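Local coordinates for putative signal recognition particle protein (Chaetomium thermophilum, PDB 5CK5), which probably serves as the GTP-binding beta subunit of the signal recognition particle receptor at the endoplasmic reticulum membrane, at residues 20-25 / 111-116; 95-100 / 135-140; 195-200 / 285-290; 165-170 / 214-219. All blocks are in the same frame, centred on the assembly; numbering follows the deposited sequence.

How the interactions relate
From the N terminus, strand 21-25 opens interaction 1, which strand 112-114 closes. Segment 95-100, inside that span, opens interaction 2, which closes only at 135-140, so the two cross. They touch through Ile114, which packs against both Tyr97 and Leu137. Next along the chain, 165-170 opens interaction 4 and helix 180-201 opens interaction 3. Strand 214-219 closes the former before 285-290 closes the latter, a second crossing. Interactions 1 and 4 join in the sheet where strand 21-25 lies beside strand 158-170, and strand 136-139 pairs with that same long strand. Interaction 3 ties helix 180-201 to the loop before strand 291-295 and touches interaction 4 where Leu196 packs on Val214.

Interaction 1 (20-25 / 111-116); sequences PSVLLI and FLLIDT
Leu24, Ile114 and Val22 carry the pairing of strands 21-25 and 112-114, parallel neighbours in the central sheet of a P-loop GTPase fold, with axes 25° apart. The ladder runs Leu112 N to Pro20 O, Val22 N to Leu112 O, Ile114 N to Val22 O and Leu24 N to Ile114 O. Val22 directs CG2 obliquely at the Phe111 ring, 3.5 Å from Phe111 CD2; its first torsion of 180° sets that methyl beside the backbone N. Further along, Leu24 CB comes 3.2 Å from Ile114 O, and Leu24 CD2 meets Leu113 CD2 at 4.0 Å, the two side chains crossing at a slant. On the face shared with Ser21 and Leu23, Ile114 spreads two branches: Ile114 CD1 lies 3.5 Å from Ser21 OG, and Ile114 CG2 lies 3.7 Å from Leu23 CD1. With an alanine here both branches would be gone, which would probably open a gap beside Ser21 and Leu23. At the C-terminal end Asp115 and Thr116 enter the nucleotide site beside Lys32, the nearest side-chain atom of Asp115 being about 4 Å from the bound magnesium ion. Thr116 CG2 closes the row, 3.9 Å from Ile25 CG2.

Interaction 2 (95-100 / 135-140); sequences TSYKVD and PSLTII
Tyr97 and Leu137 both turn CG anti to the carbonyl carbon (chi1 -60° and -78°), and these torsions bring the phenol ring and the leucine fork together: Tyr97 CE2 lies 3.5 Å from Leu137 CD2, the side chains meeting at a slant. A third such torsion, -53° in Ile140, leads its CG1 branch back toward the serine, with Ile140 CD1 3.2 Å from Ser96 OG. Two backbone hydrogen bonds hold the loop 95-100 to strand 136-139 in a single bridge centred on Tyr97 and Ile139. Tyr97 N gives one to Thr138 O at 3.0 Å, and Ile140 N gives a short one of 2.6 Å to Tyr97 O. Thr138 O also sits at the edge of the Tyr97 ring, near its plane. Beyond the bridge, Val99 CG2 packs on Ile139 CG1 at 3.6 Å, the side chains at about a right angle. Lys98 lies across Ile140, with Lys98 CG 3.3 Å from Ile140 O. The far end of the ring reaches helix 123-131, where Tyr97 OH is hydrogen-bonded to His129 NE2, while Ile114 CG2 lies over one ring face. The chemistry is divided: backbone amides fix the register, Tyr97, Val99, Leu137 and Ile139 turn apolar surface to the buried sheet side, Ile140 packs beside Ser96 and Lys98 on the more open side, and the hydroxyl's bond to His129 probably limits how far the ring can swing.

Interaction 3 (195-200 / 285-290); sequences SLQKRF and MEFDME
Phe200 and Phe287 meet with one ring lying against the backbone of the other residue. In Phe200 the first torsion of 169° swings the ring out from helix 180-201 until Phe287 CA stands over its centre. Phe287 O approaches the same ring, 3.2 Å from Phe200 CD1, and Phe287 CB makes a CH-pi contact 4.0 Å from the Phe200 centroid. The two ring planes are 68° apart, with Phe200 CE2 at the edge of the Phe287 ring. One turn earlier, Gln197 runs extended and lays its amide over a face of Phe287, the planes only 11° apart and Gln197 CD 4.1 Å from Phe287 CE2. Gly272 N bonds to Gln197 OE1, and Gln197 NE2 makes a weak hydrogen bond to Trp270 O, which probably holds the amide in this orientation. Met289 bends at its last torsion, curling the methyl in so that Met289 CE touches Leu196 CB at 3.5 Å. No hydrogen bond joins the segments; the contact rests on aromatic, amide and methyl surfaces. It is the helix-to-loop packing of a layered alpha/beta P-loop fold, fastening helix 180-201 to the lead-in of strand 291-295, away from the nucleotide site.

Interaction 4 (165-170 / 214-219); sequences VIFLLD and VLIAAN. With GDP (guanosine-5'-diphosphate), chain E.
Asn219 and Leu168 meet at the C-terminal ends of two parallel strands, where Asn219 faces the guanine: Asn219 CB lies 3.7 Å from Leu168 CD1, and Asn219 ND2 lies 3.3 Å from GDP N7. Asn219 OD1 is merely close to GDP O6, both being acceptors. With CG anti to the backbone N (chi1 -162°), the amide is carried past the leucine to the N7/O6 side of the base. Asn219, Lys220 and Asp222, all seen binding GDP, form the NKxD motif of GTPases. The amide's rotation is probably fixed by Ala30 O, which accepts a hydrogen bond from ND2. An alanine here would lose the amide and is likely to leave Ala30 O without its mate and the guanine without its polar neighbour beside N7. In the next shell, Asp170 OD2 forms a salt bridge with Lys220 NZ, which also bonds to GDP.

Behind this end, five backbone hydrogen bonds hold the strands in register, from Leu215 N to Val165 O at 2.7 Å up to Asn219 N to Leu169 O at 2.9 Å. Val165 and Val214 run alongside each other in the same direction, with Val165 CB 3.6 Å from Val214 CG2. The side chains of Leu169 and Ile216 cross at a slant, Leu169 CD2 being 4.0 Å from Ile216 CG2, a methyl that also meets the edge of the Phe167 ring. Helix 180-201 packs on the face of Phe167, Leu169, Val214 and Ile216; helix 306-313 packs on Leu215, Ala217 and Asn219. Strand 21-25 flanks strand 158-170, and strand 291-295 pairs with strand 214-219.

Interaction 1 (20-25 / 111-116)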
# COMPACT_ATOMS: atom_id res chain seq x y z
N PRO A 20 1.39 -13.71 -9.13
CA PRO A 20 1.44 -12.24 -9.03
C PRO A 20 1.76 -11.82 -7.59
O PRO A 20 1.49 -12.57 -6.66
CB PRO A 20 0.03 -11.80 -9.43
CG PRO A 20 -0.83 -13.00 -9.31
CD PRO A 20 0.03 -14.23 -9.33
N SER A 21 2.33 -10.64 -7.41
CA SER A 21 2.76 -10.25 -6.07
C SER A 21 2.08 -8.95 -5.62
O SER A 21 1.65 -8.13 -6.43
CB SER A 21 4.30 -10.13 -6.01
OG SER A 21 4.82 -9.14 -6.88
N VAL A 22 1.96 -8.79 -4.31
CA VAL A 22 1.35 -7.62 -3.72
C VAL A 22 2.40 -6.85 -2.97
O VAL A 22 3.05 -7.40 -2.09
CB VAL A 22 0.22 -7.99 -2.76
CG1 VAL A 22 -0.38 -6.75 -2.17
CG2 VAL A 22 -0.84 -8.79 -3.48
N LEU A 23 2.58 -5.59 -3.34
CA LEU A 23 3.56 -4.76 -2.67
C LEU A 23 3.07 -4.30 -1.31
O LEU A 23 2.03 -3.65 -1.18
CB LEU A 23 3.93 -3.56 -3.52
CG LEU A 23 5.37 -3.11 -3.23
CD1 LEU A 23 6.30 -4.30 -3.33
CD2 LEU A 23 5.81 -1.98 -4.15
N LEU A 24 3.81 -4.70 -0.30
CA LEU A 24 3.54 -4.36 1.06
C LEU A 24 4.47 -3.21 1.40
O LEU A 24 5.68 -3.38 1.50
CB LEU A 24 3.77 -5.56 1.97
CG LEU A 24 3.86 -5.32 3.46
CD1 LEU A 24 2.55 -4.76 3.94
CD2 LEU A 24 4.21 -6.61 4.17
N ILE A 25 3.90 -2.03 1.56
CA ILE A 25 4.70 -0.86 1.81
C ILE A 25 4.15 -0.13 3.02
O ILE A 25 3.00 -0.28 3.38
CB ILE A 25 4.70 0.06 0.57
CG1 ILE A 25 3.30 0.53 0.25
CG2 ILE A 25 5.12 -0.70 -0.61
CD1 ILE A 25 3.18 1.20 -1.08
N PHE A 111 -0.62 -16.10 -4.24
CA PHE A 111 0.12 -14.88 -4.56
C PHE A 111 1.26 -14.66 -3.56
O PHE A 111 1.29 -15.28 -2.50
CB PHE A 111 -0.79 -13.64 -4.58
CG PHE A 111 -1.22 -13.16 -3.23
CD1 PHE A 111 -2.36 -13.62 -2.63
CD2 PHE A 111 -0.48 -12.19 -2.57
CE1 PHE A 111 -2.75 -13.16 -1.39
CE2 PHE A 111 -0.85 -11.73 -1.33
CZ PHE A 111 -1.99 -12.21 -0.74
N LEU A 112 2.16 -13.74 -3.89
CA LEU A 112 3.31 -13.45 -3.04
C LEU A 112 3.15 -12.12 -2.33
O LEU A 112 2.68 -11.16 -2.91
CB LEU A 112 4.60 -13.40 -3.85
CG LEU A 112 5.19 -14.66 -4.50
CD1 LEU A 112 6.20 -14.23 -5.53
CD2 LEU A 112 5.83 -15.58 -3.49
N LEU A 113 3.58 -12.06 -1.08
CA LEU A 113 3.57 -10.81 -0.34
C LEU A 113 4.99 -10.28 -0.23
O LEU A 113 5.87 -10.93 0.34
CB LEU A 113 2.98 -11.00 1.04
CG LEU A 113 2.64 -9.68 1.71
CD1 LEU A 113 1.50 -9.06 0.95
CD2 LEU A 113 2.30 -9.92 3.15
N ILE A 114 5.22 -9.11 -0.81
CA ILE A 114 6.57 -8.55 -0.89
C ILE A 114 6.82 -7.37 0.04
O ILE A 114 6.19 -6.32 -0.06
CB ILE A 114 6.90 -8.17 -2.35
CG1 ILE A 114 7.19 -9.45 -3.12
CG2 ILE A 114 8.17 -7.36 -2.43
CD1 ILE A 114 7.43 -9.24 -4.58
N ASP A 115 7.76 -7.61 0.94
CA ASP A 115 8.19 -6.69 1.98
C ASP A 115 9.16 -5.62 1.52
O ASP A 115 9.96 -5.84 0.63
CB ASP A 115 8.82 -7.51 3.12
CG ASP A 115 8.91 -6.75 4.40
OD1 ASP A 115 8.58 -5.55 4.43
OD2 ASP A 115 9.32 -7.36 5.40
N THR A 116 9.07 -4.45 2.14
CA THR A 116 9.93 -3.34 1.80
C THR A 116 10.66 -2.83 3.07
O THR A 116 10.34 -3.25 4.18
CB THR A 116 9.11 -2.23 1.11
OG1 THR A 116 8.18 -1.67 2.03
CG2 THR A 116 8.35 -2.80 -0.09

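Interaction 2 (95-100 / 135-140)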
# COMPACT_ATOMS: atom_id res chain seq x y z
N THR A 95 17.14 -2.68 -7.39
CA THR A 95 17.06 -3.73 -6.38
C THR A 95 15.96 -4.75 -6.66
O THR A 95 14.82 -4.41 -6.98
CB THR A 95 16.83 -3.15 -4.97
OG1 THR A 95 17.85 -2.19 -4.69
CG2 THR A 95 16.88 -4.25 -3.92
N SER A 96 16.37 -6.01 -6.59
CA SER A 96 15.49 -7.15 -6.69
C SER A 96 15.05 -7.60 -5.30
O SER A 96 15.53 -7.07 -4.30
CB SER A 96 16.18 -8.30 -7.42
OG SER A 96 16.88 -9.12 -6.51
N TYR A 97 14.14 -8.56 -5.25
CA TYR A 97 13.58 -9.02 -3.98
C TYR A 97 13.81 -10.53 -3.78
O TYR A 97 13.70 -11.31 -4.71
CB TYR A 97 12.10 -8.69 -3.94
CG TYR A 97 11.86 -7.20 -4.07
CD1 TYR A 97 11.91 -6.38 -2.95
CD2 TYR A 97 11.64 -6.61 -5.30
CE1 TYR A 97 11.71 -5.03 -3.06
CE2 TYR A 97 11.44 -5.25 -5.41
CZ TYR A 97 11.48 -4.47 -4.29
OH TYR A 97 11.28 -3.12 -4.38
N LYS A 98 14.14 -10.92 -2.55
CA LYS A 98 14.60 -12.29 -2.28
C LYS A 98 13.62 -13.18 -1.50
O LYS A 98 13.97 -13.69 -0.45
CB LYS A 98 15.94 -12.24 -1.55
CG LYS A 98 16.86 -13.43 -1.86
CD LYS A 98 18.14 -13.37 -1.05
CE LYS A 98 19.08 -14.53 -1.37
NZ LYS A 98 19.83 -14.33 -2.64
N VAL A 99 12.40 -13.36 -1.99
CA VAL A 99 11.40 -14.14 -1.27
C VAL A 99 11.45 -15.67 -1.48
O VAL A 99 11.74 -16.16 -2.56
CB VAL A 99 9.98 -13.64 -1.62
CG1 VAL A 99 9.97 -12.13 -1.60
CG2 VAL A 99 9.54 -14.15 -2.97
N ASP A 100 11.22 -16.42 -0.41
CA ASP A 100 11.04 -17.86 -0.52
C ASP A 100 9.62 -18.23 -0.97
O ASP A 100 8.65 -17.87 -0.31
CB ASP A 100 11.38 -18.56 0.81
CG ASP A 100 11.51 -20.07 0.67
OD1 ASP A 100 11.18 -20.61 -0.40
OD2 ASP A 100 11.96 -20.72 1.64
N PRO A 135 3.85 -3.09 -14.19
CA PRO A 135 4.93 -3.36 -13.25
C PRO A 135 5.18 -4.84 -13.10
O PRO A 135 4.22 -5.59 -12.93
CB PRO A 135 4.40 -2.78 -11.94
CG PRO A 135 3.19 -1.97 -12.31
CD PRO A 135 2.64 -2.62 -13.52
N SER A 136 6.43 -5.27 -13.18
CA SER A 136 6.78 -6.65 -12.89
C SER A 136 7.95 -6.63 -11.93
O SER A 136 8.88 -5.84 -12.10
CB SER A 136 7.12 -7.44 -14.15
OG SER A 136 8.30 -6.94 -14.75
N LEU A 137 7.92 -7.52 -10.95
CA LEU A 137 8.94 -7.55 -9.92
C LEU A 137 9.87 -8.72 -10.10
O LEU A 137 9.45 -9.84 -10.36
CB LEU A 137 8.32 -7.62 -8.53
CG LEU A 137 7.78 -6.28 -8.03
CD1 LEU A 137 7.05 -6.44 -6.71
CD2 LEU A 137 8.92 -5.28 -7.91
N THR A 138 11.16 -8.42 -10.00
CA THR A 138 12.19 -9.42 -10.15
C THR A 138 12.48 -10.04 -8.79
O THR A 138 12.96 -9.36 -7.87
CB THR A 138 13.44 -8.81 -10.73
OG1 THR A 138 13.10 -8.06 -11.90
CG2 THR A 138 14.46 -9.88 -11.05
N ILE A 139 12.27 -11.34 -8.68
CA ILE A 139 12.34 -12.03 -7.40
C ILE A 139 13.41 -13.14 -7.36
O ILE A 139 13.62 -13.81 -8.37
CB ILE A 139 10.96 -12.62 -7.06
CG1 ILE A 139 11.14 -13.84 -6.17
CG2 ILE A 139 10.17 -12.93 -8.35
CD1 ILE A 139 10.43 -15.04 -6.60
N ILE A 140 14.05 -13.38 -6.21
CA ILE A 140 15.07 -14.43 -6.10
C ILE A 140 14.67 -15.45 -5.02
O ILE A 140 14.83 -15.20 -3.83
CB ILE A 140 16.44 -13.84 -5.71
CG1 ILE A 140 16.86 -12.71 -6.65
CG2 ILE A 140 17.48 -14.95 -5.56
CD1 ILE A 140 18.18 -12.05 -6.29

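Interaction 3 (195-200 / 285-290)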
# COMPACT_ATOMS: atom_id res chain seq x y z
N SER A 195 1.72 8.27 -7.44
CA SER A 195 2.56 7.53 -8.38
C SER A 195 1.69 6.70 -9.27
O SER A 195 1.87 6.65 -10.47
CB SER A 195 3.54 6.63 -7.65
OG SER A 195 4.52 7.39 -6.97
N LEU A 196 0.75 6.03 -8.65
CA LEU A 196 -0.23 5.24 -9.34
C LEU A 196 -1.11 6.12 -10.20
O LEU A 196 -1.66 5.69 -11.20
CB LEU A 196 -1.04 4.43 -8.34
CG LEU A 196 -0.27 3.27 -7.69
CD1 LEU A 196 -0.92 2.76 -6.43
CD2 LEU A 196 -0.22 2.18 -8.72
N GLN A 197 -1.31 7.35 -9.74
CA GLN A 197 -2.13 8.32 -10.46
C GLN A 197 -1.44 8.77 -11.75
O GLN A 197 -2.06 8.89 -12.80
CB GLN A 197 -2.45 9.50 -9.55
CG GLN A 197 -3.21 10.60 -10.21
CD GLN A 197 -3.67 11.60 -9.21
OE1 GLN A 197 -3.83 11.27 -8.04
NE2 GLN A 197 -3.88 12.84 -9.64
N LYS A 198 -0.13 8.97 -11.65
CA LYS A 198 0.66 9.32 -12.81
C LYS A 198 0.71 8.14 -13.75
O LYS A 198 0.73 8.29 -14.95
CB LYS A 198 2.08 9.70 -12.43
CG LYS A 198 2.24 10.91 -11.56
CD LYS A 198 3.69 10.98 -11.11
CE LYS A 198 4.01 12.26 -10.41
NZ LYS A 198 5.43 12.29 -10.03
N ARG A 199 0.75 6.95 -13.18
CA ARG A 199 0.84 5.73 -13.97
C ARG A 199 -0.41 5.50 -14.82
O ARG A 199 -0.32 5.03 -15.95
CB ARG A 199 1.08 4.56 -13.03
CG ARG A 199 1.03 3.22 -13.67
CD ARG A 199 0.77 2.18 -12.60
NE ARG A 199 0.54 0.87 -13.17
CZ ARG A 199 -0.65 0.29 -13.29
NH1 ARG A 199 -1.73 0.92 -12.87
NH2 ARG A 199 -0.74 -0.91 -13.82
N PHE A 200 -1.56 5.85 -14.29
CA PHE A 200 -2.81 5.76 -15.02
C PHE A 200 -2.93 6.76 -16.17
O PHE A 200 -3.41 6.43 -17.25
CB PHE A 200 -3.99 5.97 -14.08
CG PHE A 200 -5.30 6.14 -14.81
CD1 PHE A 200 -6.01 5.04 -15.23
CD2 PHE A 200 -5.80 7.40 -15.07
CE1 PHE A 200 -7.18 5.20 -15.90
CE2 PHE A 200 -6.98 7.55 -15.73
CZ PHE A 200 -7.66 6.46 -16.15
N MET A 285 -11.43 6.58 -7.72
CA MET A 285 -12.11 5.70 -8.67
C MET A 285 -12.08 6.26 -10.09
O MET A 285 -12.23 5.52 -11.06
CB MET A 285 -13.56 5.44 -8.26
CG MET A 285 -13.71 4.47 -7.12
SD MET A 285 -12.75 2.99 -7.45
CE MET A 285 -13.19 2.00 -6.02
N GLU A 286 -11.92 7.56 -10.20
CA GLU A 286 -11.86 8.20 -11.50
C GLU A 286 -10.60 7.84 -12.28
O GLU A 286 -10.52 8.10 -13.47
CB GLU A 286 -12.02 9.70 -11.34
CG GLU A 286 -13.49 10.06 -11.16
CD GLU A 286 -13.71 11.48 -10.72
OE1 GLU A 286 -13.04 11.90 -9.75
OE2 GLU A 286 -14.56 12.16 -11.33
N PHE A 287 -9.61 7.26 -11.61
CA PHE A 287 -8.43 6.73 -12.29
C PHE A 287 -8.33 5.19 -12.23
O PHE A 287 -7.23 4.64 -12.32
CB PHE A 287 -7.16 7.35 -11.72
CG PHE A 287 -7.29 8.82 -11.43
CD1 PHE A 287 -7.20 9.74 -12.44
CD2 PHE A 287 -7.49 9.26 -10.14
CE1 PHE A 287 -7.32 11.07 -12.16
CE2 PHE A 287 -7.62 10.58 -9.87
CZ PHE A 287 -7.53 11.49 -10.88
N ASP A 288 -9.46 4.50 -12.06
CA ASP A 288 -9.50 3.03 -12.02
C ASP A 288 -8.58 2.44 -10.95
O ASP A 288 -8.03 1.34 -11.09
CB ASP A 288 -9.17 2.45 -13.41
CG ASP A 288 -9.47 0.95 -13.52
OD1 ASP A 288 -10.55 0.51 -13.05
OD2 ASP A 288 -8.63 0.21 -14.09
N MET A 289 -8.44 3.16 -9.86
CA MET A 289 -7.72 2.64 -8.72
C MET A 289 -8.64 2.60 -7.51
O MET A 289 -9.27 3.59 -7.16
CB MET A 289 -6.47 3.50 -8.52
CG MET A 289 -6.74 4.98 -8.42
SD MET A 289 -5.30 6.04 -8.65
CE MET A 289 -4.21 5.52 -7.32
N GLU A 290 -8.72 1.44 -6.89
CA GLU A 290 -9.55 1.26 -5.73
C GLU A 290 -8.72 1.35 -4.47
O GLU A 290 -7.78 0.59 -4.28
CB GLU A 290 -10.30 -0.08 -5.79
CG GLU A 290 -10.95 -0.49 -4.49
CD GLU A 290 -11.64 -1.81 -4.61
OE1 GLU A 290 -11.33 -2.53 -5.58
OE2 GLU A 290 -12.48 -2.14 -3.74

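Interaction 4 (165-170 / 214-219)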
# COMPACT_ATOMS: atom_id res chain seq x y z
N VAL A 165 -1.45 -3.60 -4.02
CA VAL A 165 -0.58 -2.95 -3.04
C VAL A 165 -1.21 -3.00 -1.65
O VAL A 165 -2.40 -2.76 -1.51
CB VAL A 165 -0.31 -1.49 -3.42
CG1 VAL A 165 0.26 -0.73 -2.26
CG2 VAL A 165 0.61 -1.42 -4.62
N ILE A 166 -0.43 -3.33 -0.62
CA ILE A 166 -0.93 -3.22 0.75
C ILE A 166 -0.21 -2.12 1.49
O ILE A 166 0.96 -2.27 1.78
CB ILE A 166 -0.77 -4.52 1.56
CG1 ILE A 166 -1.64 -5.64 0.99
CG2 ILE A 166 -1.18 -4.31 3.00
CD1 ILE A 166 -1.49 -6.95 1.71
N PHE A 167 -0.91 -1.04 1.84
CA PHE A 167 -0.31 0.01 2.66
C PHE A 167 -0.60 -0.15 4.16
O PHE A 167 -1.65 0.22 4.67
CB PHE A 167 -0.75 1.40 2.19
CG PHE A 167 0.08 2.51 2.78
CD1 PHE A 167 1.38 2.74 2.34
CD2 PHE A 167 -0.42 3.29 3.82
CE1 PHE A 167 2.16 3.75 2.91
CE2 PHE A 167 0.35 4.29 4.39
CZ PHE A 167 1.65 4.51 3.93
N LEU A 168 0.41 -0.61 4.87
CA LEU A 168 0.35 -0.95 6.28
C LEU A 168 0.81 0.19 7.16
O LEU A 168 1.84 0.79 6.93
CB LEU A 168 1.24 -2.17 6.53
CG LEU A 168 1.14 -2.99 7.81
CD1 LEU A 168 -0.26 -3.56 8.02
CD2 LEU A 168 2.12 -4.11 7.68
N LEU A 169 0.04 0.50 8.20
CA LEU A 169 0.46 1.51 9.16
C LEU A 169 0.10 1.11 10.59
O LEU A 169 -0.79 0.31 10.82
CB LEU A 169 -0.15 2.87 8.84
CG LEU A 169 -1.66 3.01 8.83
CD1 LEU A 169 -2.14 3.47 10.19
CD2 LEU A 169 -2.07 3.98 7.74
N ASP A 170 0.81 1.69 11.54
CA ASP A 170 0.52 1.42 12.93
C ASP A 170 -0.60 2.36 13.38
O ASP A 170 -0.42 3.57 13.44
CB ASP A 170 1.78 1.61 13.76
CG ASP A 170 1.61 1.16 15.16
OD1 ASP A 170 0.45 1.05 15.60
OD2 ASP A 170 2.63 0.88 15.82
N VAL A 214 -4.99 -0.43 -3.91
CA VAL A 214 -4.18 -0.26 -2.73
C VAL A 214 -5.06 -0.51 -1.52
O VAL A 214 -6.12 0.07 -1.40
CB VAL A 214 -3.56 1.13 -2.63
CG1 VAL A 214 -2.91 1.33 -1.26
CG2 VAL A 214 -2.55 1.33 -3.72
N LEU A 215 -4.61 -1.38 -0.64
CA LEU A 215 -5.33 -1.60 0.59
C LEU A 215 -4.64 -0.92 1.78
O LEU A 215 -3.54 -1.29 2.14
CB LEU A 215 -5.46 -3.09 0.84
CG LEU A 215 -6.05 -3.39 2.20
CD1 LEU A 215 -7.45 -2.85 2.23
CD2 LEU A 215 -6.02 -4.86 2.42
N ILE A 216 -5.31 0.05 2.40
CA ILE A 216 -4.70 0.76 3.52
C ILE A 216 -5.07 0.06 4.82
O ILE A 216 -6.13 0.27 5.39
CB ILE A 216 -5.16 2.23 3.56
CG1 ILE A 216 -4.76 2.95 2.28
CG2 ILE A 216 -4.56 2.96 4.73
CD1 ILE A 216 -5.27 4.35 2.20
N ALA A 217 -4.13 -0.75 5.30
CA ALA A 217 -4.38 -1.65 6.42
C ALA A 217 -3.99 -1.04 7.73
O ALA A 217 -2.83 -0.85 8.00
CB ALA A 217 -3.65 -2.94 6.22
N ALA A 218 -4.96 -0.75 8.56
CA ALA A 218 -4.69 -0.15 9.85
C ALA A 218 -4.37 -1.24 10.87
O ALA A 218 -5.28 -1.87 11.41
CB ALA A 218 -5.86 0.69 10.30
N ASN A 219 -3.09 -1.46 11.11
CA ASN A 219 -2.62 -2.57 11.94
C ASN A 219 -2.69 -2.24 13.42
O ASN A 219 -2.98 -1.10 13.79
CB ASN A 219 -1.18 -2.97 11.57
CG ASN A 219 -0.82 -4.35 12.08
OD1 ASN A 219 -1.68 -5.13 12.43
ND2 ASN A 219 0.46 -4.65 12.15
PB GDP E . 8.47 -2.73 10.12
O1B GDP E . 9.20 -3.75 9.29
O2B GDP E . 9.43 -1.72 10.66
O3B GDP E . 7.45 -2.00 9.33
O3A GDP E . 7.64 -3.32 11.36
PA GDP E . 8.05 -4.55 12.28
O1A GDP E . 7.28 -5.76 11.90
O2A GDP E . 9.54 -4.79 12.31
O5' GDP E . 7.73 -3.96 13.71
C5' GDP E . 6.50 -3.41 14.14
C4' GDP E . 6.53 -3.61 15.64
O4' GDP E . 5.17 -3.67 16.03
C3' GDP E . 7.17 -4.97 15.96
O3' GDP E . 7.88 -5.05 17.22
C2' GDP E . 6.00 -5.91 16.03
O2' GDP E . 6.25 -6.93 16.99
C1' GDP E . 4.88 -4.99 16.48
N9 GDP E . 3.66 -5.48 15.83
C8 GDP E . 3.52 -5.97 14.60
N7 GDP E . 2.24 -6.32 14.38
C5 GDP E . 1.54 -6.04 15.49
C6 GDP E . 0.15 -6.16 15.97
O6 GDP E . -0.76 -6.61 15.26
N1 GDP E . -0.11 -5.76 17.20
C2 GDP E . 0.82 -5.25 18.01
N2 GDP E . 0.48 -4.85 19.26
N3 GDP E . 2.10 -5.11 17.66
C4 GDP E . 2.50 -5.49 16.44